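Side-chain contacts in hemolysin BL lytic component L1 (Bacillus cereus, PDB 7NMQ), which is a lytic component of the hemolysin BL enterotoxin of Bacillus cereus, an alpha-helical pore-forming toxin that probably helps to lyse cell membranes: residues Val23-Ala28 against Lys359-Lys364; Thr30-Pro35 against Ile64-Trp69; Val217-Val220 against Thr225-Pro228; Val209-Gly214 against Ala354-Lys359; Lys12-Thr17 against Lys79-Ile84. All coordinates share one frame; numbering follows the deposited sequence. Where two conformers were deposited one is given.

Contact 1: residues Val23-Ala28 against Lys359-Lys364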
# COMPACT_ATOMS: atom_id res chain seq x y z
N VAL A 23 2.21 0.40 3.89
CA VAL A 23 1.87 1.68 4.56
C VAL A 23 0.47 1.57 5.16
O VAL A 23 0.27 1.98 6.32
CB VAL A 23 2.01 2.85 3.59
CG1 VAL A 23 1.36 4.09 4.14
CG2 VAL A 23 3.47 3.02 3.18
N MET A 24 -0.50 1.03 4.43
CA MET A 24 -1.87 0.87 4.96
C MET A 24 -1.84 -0.06 6.16
O MET A 24 -2.56 0.23 7.15
CB MET A 24 -2.82 0.26 3.95
CG MET A 24 -3.15 1.19 2.86
SD MET A 24 -4.09 2.63 3.34
CE MET A 24 -5.60 1.92 4.00
N ASP A 25 -1.08 -1.15 6.09
CA ASP A 25 -1.04 -2.08 7.25
C ASP A 25 -0.54 -1.33 8.49
O ASP A 25 -1.11 -1.52 9.56
CB ASP A 25 -0.14 -3.28 6.97
CG ASP A 25 -0.76 -4.40 6.15
OD1 ASP A 25 -1.98 -4.40 5.92
OD2 ASP A 25 0.03 -5.29 5.74
N LEU A 26 0.53 -0.55 8.36
CA LEU A 26 1.11 0.20 9.50
C LEU A 26 0.04 1.14 10.08
O LEU A 26 -0.21 1.10 11.29
CB LEU A 26 2.32 1.03 9.07
CG LEU A 26 3.65 0.28 8.92
CD1 LEU A 26 4.77 1.11 9.51
CD2 LEU A 26 3.59 -1.07 9.59
N TYR A 27 -0.55 1.97 9.25
CA TYR A 27 -1.53 2.97 9.72
C TYR A 27 -2.70 2.22 10.34
O TYR A 27 -3.15 2.62 11.45
CB TYR A 27 -2.05 3.82 8.56
CG TYR A 27 -1.08 4.83 8.02
CD1 TYR A 27 -0.14 5.45 8.83
CD2 TYR A 27 -1.13 5.20 6.68
CE1 TYR A 27 0.76 6.37 8.31
CE2 TYR A 27 -0.23 6.13 6.16
CZ TYR A 27 0.70 6.73 6.97
OH TYR A 27 1.56 7.65 6.43
N ALA A 28 -3.21 1.17 9.73
CA ALA A 28 -4.39 0.46 10.29
C ALA A 28 -4.03 -0.10 11.66
O ALA A 28 -4.83 -0.01 12.63
CB ALA A 28 -4.83 -0.61 9.34
N LYS A 359 -0.03 -12.35 -0.43
CA LYS A 359 -0.15 -12.93 0.93
C LYS A 359 0.16 -11.84 1.95
O LYS A 359 0.86 -10.89 1.61
CB LYS A 359 0.83 -14.08 1.05
CG LYS A 359 0.41 -15.30 0.25
CD LYS A 359 1.31 -16.45 0.44
CE LYS A 359 2.55 -16.38 -0.42
NZ LYS A 359 3.11 -17.74 -0.64
N ASP A 360 -0.41 -11.94 3.14
CA ASP A 360 -0.13 -10.90 4.13
C ASP A 360 1.37 -10.72 4.30
O ASP A 360 2.11 -11.70 4.41
CB ASP A 360 -0.72 -11.26 5.49
CG ASP A 360 -2.21 -11.05 5.57
OD1 ASP A 360 -2.76 -10.36 4.68
OD2 ASP A 360 -2.82 -11.58 6.54
N ILE A 361 1.77 -9.47 4.47
CA ILE A 361 3.12 -9.18 5.00
C ILE A 361 3.18 -9.71 6.43
O ILE A 361 2.25 -9.47 7.23
CB ILE A 361 3.40 -7.67 4.94
CG1 ILE A 361 3.27 -7.14 3.51
CG2 ILE A 361 4.74 -7.36 5.57
CD1 ILE A 361 3.05 -5.68 3.47
N ALA A 362 4.23 -10.44 6.78
CA ALA A 362 4.34 -11.04 8.13
C ALA A 362 4.74 -9.95 9.10
O ALA A 362 5.90 -9.53 9.07
CB ALA A 362 5.32 -12.17 8.08
N PHE A 363 3.77 -9.49 9.87
CA PHE A 363 3.96 -8.67 11.09
C PHE A 363 3.89 -9.59 12.30
O PHE A 363 3.44 -10.74 12.20
CB PHE A 363 2.83 -7.65 11.20
CG PHE A 363 2.93 -6.46 10.26
CD1 PHE A 363 2.64 -6.53 8.92
CD2 PHE A 363 3.24 -5.23 10.79
CE1 PHE A 363 2.71 -5.40 8.12
CE2 PHE A 363 3.28 -4.10 10.01
CZ PHE A 363 3.07 -4.19 8.65
N LYS A 364 4.29 -9.06 13.45
CA LYS A 364 4.12 -9.77 14.74
C LYS A 364 2.64 -10.01 15.03
O LYS A 364 1.82 -9.09 14.75
CB LYS A 364 4.81 -8.94 15.81
CG LYS A 364 6.31 -8.96 15.63
CD LYS A 364 7.09 -7.88 16.33
CE LYS A 364 8.51 -7.84 15.80
NZ LYS A 364 9.15 -9.19 15.89
O HOH W 1 -0.15 -7.41 3.96
O HOH W 2 -0.08 -7.87 7.08
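I361 approaches D25 of helix 10-33 in two ways, through its side chain and through two waters. Its CD1 methyl lies 3.8 Å from D25 OD2. One water accepts from I361 N at 2.9 Å and donates to D25 OD2; the second donates both to I361 O, at 2.8 Å, and to D25 OD2. D25 OD1 is held by K74 and by the indole N-H of W69, so both carboxylate oxygens are engaged, and the nearby lysine probably favours the ionised form. Next along the tail, F363 carries its ring back toward the helix, with CG turned beside the backbone N (chi1 -76°). Its CE1 comes within 3.7 Å of D25 CB and 3.6 Å of D25 OD2; ring and carboxylate planes stand 78° apart. I361 O lies in the ring plane, at the edge by CD1. L26 CD2 lies near that plane at the far end of the ring, by CE2 and CZ, but is modelled too close for the separation to carry meaning. The extended C-terminal tail thus lies along the first helix of the bundle, moored through water. There F363 makes a cation-pi contact with K29, I361 leans on I21 and L22, D25 touches L70 of helix 45-103, and L26 and F363 both pack on V217, where strand 217-222 begins.

Contact 2: residues Thr30-Pro35 against Ile64-Trp69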
# COMPACT_ATOMS: atom_id res chain seq x y z
N THR A 30 -1.82 0.85 13.75
CA THR A 30 -1.58 1.95 14.69
C THR A 30 -2.95 2.45 15.19
O THR A 30 -3.15 2.63 16.42
CB THR A 30 -0.74 3.06 14.08
OG1 THR A 30 0.48 2.51 13.60
CG2 THR A 30 -0.45 4.10 15.14
N MET A 31 -3.89 2.65 14.27
CA MET A 31 -5.24 3.13 14.63
C MET A 31 -5.89 2.16 15.62
O MET A 31 -6.47 2.62 16.59
CB MET A 31 -6.13 3.28 13.40
CG MET A 31 -5.77 4.47 12.55
SD MET A 31 -5.33 5.96 13.45
CE MET A 31 -6.94 6.38 14.11
N ILE A 32 -5.81 0.86 15.33
CA ILE A 32 -6.47 -0.20 16.16
C ILE A 32 -5.90 -0.14 17.58
O ILE A 32 -6.65 -0.42 18.55
CB ILE A 32 -6.32 -1.58 15.47
CG1 ILE A 32 -7.23 -1.61 14.24
CG2 ILE A 32 -6.60 -2.72 16.45
CD1 ILE A 32 -6.95 -2.73 13.31
N LYS A 33 -4.65 0.20 17.76
CA LYS A 33 -4.00 0.17 19.09
C LYS A 33 -4.19 1.49 19.83
O LYS A 33 -3.98 1.50 21.02
CB LYS A 33 -2.52 -0.20 18.93
CG LYS A 33 -2.25 -1.71 18.92
CD LYS A 33 -0.81 -2.10 19.13
CE LYS A 33 -0.41 -2.38 20.56
NZ LYS A 33 1.06 -2.55 20.66
N GLN A 34 -4.61 2.55 19.19
CA GLN A 34 -4.76 3.84 19.88
C GLN A 34 -6.09 3.82 20.63
O GLN A 34 -7.15 3.63 20.04
CB GLN A 34 -4.72 4.98 18.88
CG GLN A 34 -4.82 6.29 19.62
CD GLN A 34 -3.95 7.38 19.09
OE1 GLN A 34 -2.81 7.20 18.70
NE2 GLN A 34 -4.54 8.55 19.02
N PRO A 35 -6.09 3.99 21.96
CA PRO A 35 -7.35 3.95 22.70
C PRO A 35 -8.17 5.23 22.54
O PRO A 35 -7.66 6.23 22.05
CB PRO A 35 -6.91 3.79 24.14
CG PRO A 35 -5.61 4.49 24.18
CD PRO A 35 -4.93 4.14 22.86
N ILE A 64 -12.98 0.53 13.13
CA ILE A 64 -13.79 -0.27 12.15
C ILE A 64 -13.16 -0.12 10.77
O ILE A 64 -13.01 -1.14 10.07
CB ILE A 64 -15.24 0.19 12.17
CG1 ILE A 64 -15.90 -0.34 13.45
CG2 ILE A 64 -16.02 -0.20 10.93
CD1 ILE A 64 -17.22 0.22 13.68
N ASN A 65 -12.82 1.09 10.36
CA ASN A 65 -12.25 1.28 9.00
C ASN A 65 -10.91 0.56 8.91
O ASN A 65 -10.56 0.01 7.83
CB ASN A 65 -12.10 2.76 8.67
CG ASN A 65 -13.41 3.44 8.38
OD1 ASN A 65 -14.41 2.79 8.12
ND2 ASN A 65 -13.37 4.75 8.47
N ALA A 66 -10.12 0.58 9.98
CA ALA A 66 -8.80 -0.07 9.97
C ALA A 66 -9.01 -1.57 9.80
O ALA A 66 -8.26 -2.23 9.05
CB ALA A 66 -8.06 0.28 11.22
N ASN A 67 -9.97 -2.14 10.52
CA ASN A 67 -10.23 -3.59 10.40
C ASN A 67 -10.81 -3.90 9.02
O ASN A 67 -10.51 -4.98 8.49
CB ASN A 67 -11.13 -4.08 11.53
CG ASN A 67 -10.34 -4.31 12.79
OD1 ASN A 67 -9.43 -5.14 12.81
ND2 ASN A 67 -10.58 -3.48 13.79
N TYR A 68 -11.54 -2.99 8.39
CA TYR A 68 -12.07 -3.22 7.03
C TYR A 68 -10.87 -3.30 6.09
O TYR A 68 -10.87 -4.17 5.20
CB TYR A 68 -12.96 -2.08 6.56
CG TYR A 68 -13.60 -2.34 5.23
CD1 TYR A 68 -14.78 -3.06 5.14
CD2 TYR A 68 -13.01 -1.89 4.05
CE1 TYR A 68 -15.36 -3.31 3.91
CE2 TYR A 68 -13.61 -2.09 2.81
CZ TYR A 68 -14.78 -2.82 2.75
OH TYR A 68 -15.38 -3.05 1.55
N TRP A 69 -9.90 -2.41 6.22
CA TRP A 69 -8.66 -2.51 5.40
C TRP A 69 -8.10 -3.92 5.58
O TRP A 69 -7.81 -4.61 4.57
CB TRP A 69 -7.61 -1.44 5.75
CG TRP A 69 -6.26 -1.84 5.24
CD1 TRP A 69 -5.22 -2.35 5.95
CD2 TRP A 69 -5.88 -1.93 3.85
NE1 TRP A 69 -4.19 -2.71 5.11
CE2 TRP A 69 -4.58 -2.48 3.81
CE3 TRP A 69 -6.53 -1.60 2.66
CZ2 TRP A 69 -3.88 -2.66 2.62
CZ3 TRP A 69 -5.84 -1.81 1.49
CH2 TRP A 69 -4.55 -2.31 1.47
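I32 lays its CG1-CD1 branch across the methyl of A66 and on toward the amide of N67. The contact joins two successive antiparallel helices, 10-33 and 45-103, within the elongated helical bundle expected of a ClyA-like toxin. Helix 10-33 is near its C-terminal end here, and the alanine lets the backbones come close, with I32 CA 6.6 Å from A66 CA. The CB of A66 touches I32 CG1 at 3.7 Å and CD1 at nearly the same distance, so it bears on the branch along its length instead of at one point. With CG1 beside the backbone N (chi1 -72°) and the chain extended beyond it, I32 spans from A66 to N67. M31 adds a looser contact through its CB, 4.2 Å from A66 CB; further out its chain bends away to pack on T289, L290 and L293 of helix 275-325. The interface therefore grades from a buried side, M31 and A66, to a more exposed one, I32 and N67. A66 also meets A28, one turn earlier on helix 10-33. Beyond the helix end, the Q34 side chain binds S282, N285 and A226, tying this corner to helix 275-325 and the beta hairpin. The N67 amide is turned back along its own helix, ND2 making a weak hydrogen bond to R63 O. I32 CD1 stands out of the amide plane, 3.5 Å from N67 OD1 and 3.7 Å from N67 ND2.

Contact 3: residues Val217-Val220 against Thr225-Pro228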
# COMPACT_ATOMS: atom_id res chain seq x y z
N VAL A 217 8.29 -4.29 12.64
CA VAL A 217 7.41 -3.22 13.19
C VAL A 217 6.90 -3.60 14.56
O VAL A 217 6.41 -4.71 14.77
CB VAL A 217 6.22 -2.90 12.27
CG1 VAL A 217 5.14 -2.12 12.98
CG2 VAL A 217 6.72 -2.16 11.05
N VAL A 218 6.99 -2.63 15.47
CA VAL A 218 6.30 -2.70 16.77
C VAL A 218 5.47 -1.42 16.90
O VAL A 218 5.88 -0.40 16.36
CB VAL A 218 7.28 -2.86 17.94
CG1 VAL A 218 7.93 -4.23 17.90
CG2 VAL A 218 8.29 -1.74 18.08
N ILE A 219 4.33 -1.50 17.59
CA ILE A 219 3.50 -0.30 17.86
C ILE A 219 3.61 -0.02 19.36
O ILE A 219 3.26 -0.93 20.14
CB ILE A 219 2.06 -0.53 17.37
CG1 ILE A 219 1.94 -1.05 15.92
CG2 ILE A 219 1.30 0.77 17.62
CD1 ILE A 219 2.26 -0.12 14.85
N VAL A 220 4.09 1.16 19.76
CA VAL A 220 4.22 1.51 21.21
C VAL A 220 3.14 2.51 21.57
O VAL A 220 2.97 3.49 20.82
CB VAL A 220 5.63 2.04 21.57
CG1 VAL A 220 5.70 2.72 22.93
CG2 VAL A 220 6.62 0.90 21.52
N THR A 225 -1.12 7.63 23.01
CA THR A 225 -0.70 7.80 21.59
C THR A 225 0.01 6.53 21.13
O THR A 225 0.99 6.11 21.74
CB THR A 225 0.21 9.01 21.43
OG1 THR A 225 -0.45 10.21 21.80
CG2 THR A 225 0.65 9.17 20.00
N ALA A 226 -0.46 5.92 20.05
CA ALA A 226 0.19 4.76 19.41
C ALA A 226 1.10 5.26 18.29
O ALA A 226 0.68 6.06 17.43
CB ALA A 226 -0.85 3.80 18.91
N THR A 227 2.31 4.72 18.25
CA THR A 227 3.37 5.17 17.31
C THR A 227 4.13 3.93 16.87
O THR A 227 4.58 3.17 17.73
CB THR A 227 4.30 6.16 18.06
OG1 THR A 227 3.52 7.28 18.49
CG2 THR A 227 5.44 6.70 17.24
N PRO A 228 4.29 3.68 15.55
CA PRO A 228 5.13 2.58 15.10
C PRO A 228 6.62 2.90 15.16
O PRO A 228 7.02 4.03 15.08
CB PRO A 228 4.78 2.33 13.65
CG PRO A 228 3.96 3.48 13.25
CD PRO A 228 3.64 4.36 14.43
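V220 and T227 form a hydrogen-bonded pair of an antiparallel beta hairpin, giving and accepting one backbone bond each, and V218 with A229 continues the ladder. V220 N donates to T227 O at 2.9 Å in a nearly straight bond (171°); the return bond from T227 N to V220 O is equally short but more bent, at 146°. Two CA-H...O contacts supplement them: P228 CA lies 3.3 Å from V218 O, and A226 CA lies 3.4 Å from V220 O, which serves two donors. Apolar contacts centre on I219, facing P228 in the non-hydrogen-bonded pair. Its CD1 folds over the proline ring and meets P228 CB at 3.7 Å, while CG2, anti to the backbone N, reaches diagonally to A226 CB at 3.9 Å. V220 and T227 project from the other face. Beyond the hairpin, I219 O takes the K33 amine and P228 O the S263 hydroxyl. Proline is accommodated where no cross-strand N-H is needed. Paired backbone polar groups beneath largely apolar side chains make this hairpin resemble the beta tongue of ClyA-type toxins; strand 217-222 lies within a stretch predicted to form a membrane-spanning helix, so it probably changes shape on insertion.

Contact 4: residues Val209-Gly214 against Ala354-Lys359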
# COMPACT_ATOMS: atom_id res chain seq x y z
N VAL A 209 12.65 -5.55 1.20
CA VAL A 209 12.56 -4.39 2.14
C VAL A 209 11.21 -4.46 2.85
O VAL A 209 11.16 -4.32 4.10
CB VAL A 209 12.78 -3.06 1.44
CG1 VAL A 209 12.50 -1.92 2.40
CG2 VAL A 209 14.16 -2.98 0.80
N ILE A 210 10.13 -4.68 2.11
CA ILE A 210 8.79 -4.80 2.73
C ILE A 210 8.81 -5.89 3.80
O ILE A 210 8.23 -5.68 4.88
CB ILE A 210 7.73 -5.07 1.67
CG1 ILE A 210 7.55 -3.84 0.78
CG2 ILE A 210 6.43 -5.53 2.34
CD1 ILE A 210 6.78 -4.11 -0.51
N ALA A 211 9.38 -7.05 3.52
CA ALA A 211 9.37 -8.17 4.50
C ALA A 211 10.19 -7.76 5.72
O ALA A 211 9.75 -8.03 6.86
CB ALA A 211 9.91 -9.43 3.91
N ALA A 212 11.33 -7.15 5.51
CA ALA A 212 12.22 -6.75 6.65
C ALA A 212 11.53 -5.73 7.53
O ALA A 212 11.55 -5.86 8.75
CB ALA A 212 13.51 -6.19 6.11
N ILE A 213 10.91 -4.74 6.93
CA ILE A 213 10.21 -3.71 7.73
C ILE A 213 9.01 -4.34 8.40
O ILE A 213 8.85 -4.14 9.63
CB ILE A 213 9.79 -2.53 6.84
CG1 ILE A 213 11.03 -1.80 6.32
CG2 ILE A 213 8.84 -1.62 7.64
CD1 ILE A 213 10.73 -0.70 5.33
N GLY A 214 8.14 -5.02 7.66
CA GLY A 214 6.91 -5.56 8.27
C GLY A 214 7.26 -6.45 9.44
O GLY A 214 6.57 -6.34 10.49
N ALA A 354 4.96 -11.62 -7.24
CA ALA A 354 3.49 -11.53 -7.23
C ALA A 354 2.94 -12.40 -6.10
O ALA A 354 1.99 -11.99 -5.43
CB ALA A 354 2.91 -11.92 -8.57
N GLU A 355 3.52 -13.58 -5.92
CA GLU A 355 3.06 -14.52 -4.88
C GLU A 355 3.23 -13.81 -3.52
O GLU A 355 2.31 -13.86 -2.67
CB GLU A 355 3.92 -15.77 -4.97
CG GLU A 355 3.65 -16.74 -3.86
CD GLU A 355 2.41 -17.58 -4.01
OE1 GLU A 355 2.02 -17.85 -5.15
OE2 GLU A 355 1.89 -18.04 -2.95
N PHE A 356 4.35 -13.14 -3.31
CA PHE A 356 4.61 -12.40 -2.04
C PHE A 356 3.52 -11.37 -1.79
O PHE A 356 2.97 -11.31 -0.66
CB PHE A 356 5.99 -11.76 -2.02
CG PHE A 356 6.24 -11.00 -0.75
CD1 PHE A 356 5.75 -9.71 -0.58
CD2 PHE A 356 6.89 -11.60 0.32
CE1 PHE A 356 6.00 -9.00 0.59
CE2 PHE A 356 7.12 -10.90 1.49
CZ PHE A 356 6.68 -9.59 1.63
N ILE A 357 3.20 -10.58 -2.82
CA ILE A 357 2.23 -9.47 -2.64
C ILE A 357 0.83 -10.04 -2.38
O ILE A 357 -0.02 -9.33 -1.76
CB ILE A 357 2.27 -8.50 -3.83
CG1 ILE A 357 3.64 -7.84 -3.86
CG2 ILE A 357 1.13 -7.48 -3.78
CD1 ILE A 357 3.92 -6.99 -5.03
N SER A 358 0.54 -11.23 -2.87
CA SER A 358 -0.78 -11.87 -2.73
C SER A 358 -1.04 -12.38 -1.31
O SER A 358 -2.15 -12.87 -1.06
CB SER A 358 -0.95 -13.02 -3.68
OG SER A 358 -0.21 -14.17 -3.31
N LYS A 359 -0.03 -12.35 -0.43
CA LYS A 359 -0.15 -12.93 0.93
C LYS A 359 0.16 -11.84 1.95
O LYS A 359 0.86 -10.89 1.61
CB LYS A 359 0.83 -14.08 1.05
CG LYS A 359 0.41 -15.30 0.25
CD LYS A 359 1.31 -16.45 0.44
CE LYS A 359 2.55 -16.38 -0.42
NZ LYS A 359 3.11 -17.74 -0.64
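With CG anti to the backbone N (chi1 179°), F356 holds its ring straight out from helix 330-357 toward I210 and A211 of helix 203-216. I210 turns CG1 beside its backbone N (chi1 -68°), which leaves CG2 anti to that N and points it at the rim of the ring. That methyl sits at the ring edge, near its plane, 3.9 Å from F356 CE1. The A211 methyl comes in obliquely and touches F356 CZ and CE2, both at 4.0 Å. The far end of the ring is thus wedged against two adjacent residues of one helix turn, and it spans a wide gap, A211 CA being 9.1 Å from F356 CA. I207, one turn earlier, also packs on the phenylalanine, while I361 of the tail leans on I210. Behind the ring, the residues that follow have polar support: S358 OG donates to E355 O at 2.6 Å, and K359 NZ forms a salt bridge with the anti lone pair of E355 OE2, also at 2.6 Å. E355 OE1 pairs with R82, fixing the carboxylate from both ends. A largely apolar segment, here predicted to span the membrane, stowed against the helical body is typical of ClyA-like pore-forming toxins in their soluble state.

Contact 5: residues Lys12-Thr17 against Lys79-Ile84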
# COMPACT_ATOMS: atom_id res chain seq x y z
N LYS A 12 6.56 -3.01 -12.13
CA LYS A 12 6.65 -1.68 -11.49
C LYS A 12 5.35 -1.42 -10.70
O LYS A 12 5.42 -0.94 -9.58
CB LYS A 12 6.99 -0.64 -12.56
CG LYS A 12 8.43 -0.74 -13.07
CD LYS A 12 9.01 0.52 -13.72
CE LYS A 12 9.27 1.64 -12.74
NZ LYS A 12 9.68 2.90 -13.41
N ALA A 13 4.20 -1.74 -11.27
CA ALA A 13 2.89 -1.50 -10.63
C ALA A 13 2.81 -2.38 -9.38
O ALA A 13 2.25 -1.92 -8.37
CB ALA A 13 1.79 -1.81 -11.60
N LEU A 14 3.33 -3.61 -9.42
CA LEU A 14 3.30 -4.50 -8.25
C LEU A 14 4.16 -3.91 -7.15
O LEU A 14 3.75 -4.05 -5.99
CB LEU A 14 3.80 -5.91 -8.56
CG LEU A 14 2.77 -6.84 -9.15
CD1 LEU A 14 3.47 -8.11 -9.54
CD2 LEU A 14 1.65 -7.12 -8.15
N ALA A 15 5.31 -3.36 -7.49
CA ALA A 15 6.24 -2.82 -6.48
C ALA A 15 5.55 -1.68 -5.74
O ALA A 15 5.62 -1.59 -4.49
CB ALA A 15 7.51 -2.38 -7.12
N GLU A 16 4.86 -0.82 -6.49
CA GLU A 16 4.12 0.32 -5.89
C GLU A 16 3.00 -0.24 -5.03
O GLU A 16 2.83 0.24 -3.90
CB GLU A 16 3.52 1.20 -6.98
CG GLU A 16 4.55 1.88 -7.84
CD GLU A 16 3.97 2.84 -8.85
OE1 GLU A 16 2.73 2.93 -8.99
OE2 GLU A 16 4.78 3.50 -9.52
N THR A 17 2.23 -1.19 -5.55
CA THR A 17 1.10 -1.79 -4.80
C THR A 17 1.61 -2.40 -3.50
O THR A 17 0.95 -2.18 -2.46
CB THR A 17 0.35 -2.80 -5.66
OG1 THR A 17 -0.28 -2.15 -6.75
CG2 THR A 17 -0.70 -3.53 -4.84
N LYS A 79 -5.80 -10.43 -4.16
CA LYS A 79 -6.34 -11.30 -5.25
C LYS A 79 -5.85 -10.73 -6.58
O LYS A 79 -5.67 -11.55 -7.52
CB LYS A 79 -7.86 -11.37 -5.20
CG LYS A 79 -8.55 -12.18 -6.27
CD LYS A 79 -8.24 -13.62 -6.23
CE LYS A 79 -9.28 -14.45 -6.96
NZ LYS A 79 -9.51 -13.96 -8.35
N THR A 80 -5.68 -9.43 -6.74
CA THR A 80 -5.16 -8.82 -7.99
C THR A 80 -3.78 -9.44 -8.25
O THR A 80 -3.41 -9.75 -9.37
CB THR A 80 -5.13 -7.29 -7.85
OG1 THR A 80 -6.44 -6.86 -7.48
CG2 THR A 80 -4.64 -6.63 -9.12
N ALA A 81 -2.95 -9.56 -7.20
CA ALA A 81 -1.61 -10.17 -7.32
C ALA A 81 -1.75 -11.68 -7.59
O ALA A 81 -0.96 -12.21 -8.39
CB ALA A 81 -0.73 -9.92 -6.13
N ARG A 82 -2.65 -12.37 -6.91
CA ARG A 82 -2.87 -13.81 -7.13
C ARG A 82 -3.23 -14.03 -8.61
O ARG A 82 -2.81 -15.03 -9.18
CB ARG A 82 -3.98 -14.32 -6.20
CG ARG A 82 -4.34 -15.79 -6.34
CD ARG A 82 -3.17 -16.75 -6.36
NE ARG A 82 -2.40 -16.61 -5.15
CZ ARG A 82 -1.26 -17.24 -4.85
NH1 ARG A 82 -0.71 -18.10 -5.69
NH2 ARG A 82 -0.69 -16.98 -3.68
N ASN A 83 -4.01 -13.14 -9.21
CA ASN A 83 -4.39 -13.30 -10.64
C ASN A 83 -3.15 -13.22 -11.53
O ASN A 83 -3.11 -13.92 -12.54
CB ASN A 83 -5.43 -12.27 -11.04
CG ASN A 83 -6.77 -12.53 -10.41
OD1 ASN A 83 -7.03 -13.62 -9.88
ND2 ASN A 83 -7.63 -11.51 -10.48
N ILE A 84 -2.14 -12.46 -11.15
CA ILE A 84 -0.87 -12.40 -11.91
C ILE A 84 -0.18 -13.74 -11.78
O ILE A 84 0.31 -14.31 -12.77
CB ILE A 84 -0.03 -11.20 -11.43
CG1 ILE A 84 -0.77 -9.92 -11.79
CG2 ILE A 84 1.36 -11.27 -12.02
CD1 ILE A 84 -0.19 -8.66 -11.21
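L14 and I84 meet as aliphatic chains, with no ring face or edge between them; among the flat groups beside them, the R82 guanidinium makes a salt bridge to E355, and the N83 amide joins a polar network. Its OD1 receives K79 NZ at 2.9 Å, in the carbonyl plane and on a lone pair, while ND2 donates to E127. K79 also makes a salt bridge to E127, which fixes the rotation of the amide and links helix 45-103 to helix 107-154. L14 and I84 reach toward each other tip to tip, I84 CD1 resting 3.9 Å from L14 CD2 and only slightly further from CG and CD1. I84 extends fully to get there (chi2 171°), meeting the forked end of the leucine. One turn back, A81 CB approaches L14 CD2 at 4.2 Å, and its small size accompanies the nearest backbone approach, L14 CA to A81 CA at 7.6 Å. Other helices close the cluster: I350, I357 and L203 cover L14, while A354 and W311 meet I84. Such apolar contacts of leucine, isoleucine and alanine between antiparallel helices are typical of the interior of a long alpha-helical bundle, as in ClyA-like toxins.

From the N terminus, helix 10-33 enters contacts 5, 1 and 2 in turn. Contacts 5 and 2 both return to helix 45-103, antiparallel to it, and contact 2 is nested inside the loop closed by contact 5. Contact 1 opens within contact 5's loop and closes only at the C-terminal tail, so those two cross. Inside contact 1's loop lie contact 2, contact 4 and, nested within contact 4, the hairpin of contact 3. Contact 4 joins helix 203-216 to helix 330-357 and touches contact 5 near R82. Contacts 1 and 4 bring the C-terminal tail and the end of helix 330-357 against helix 10-33 and the predicted transmembrane stretch, respectively, while contact 3 closes the hairpin itself.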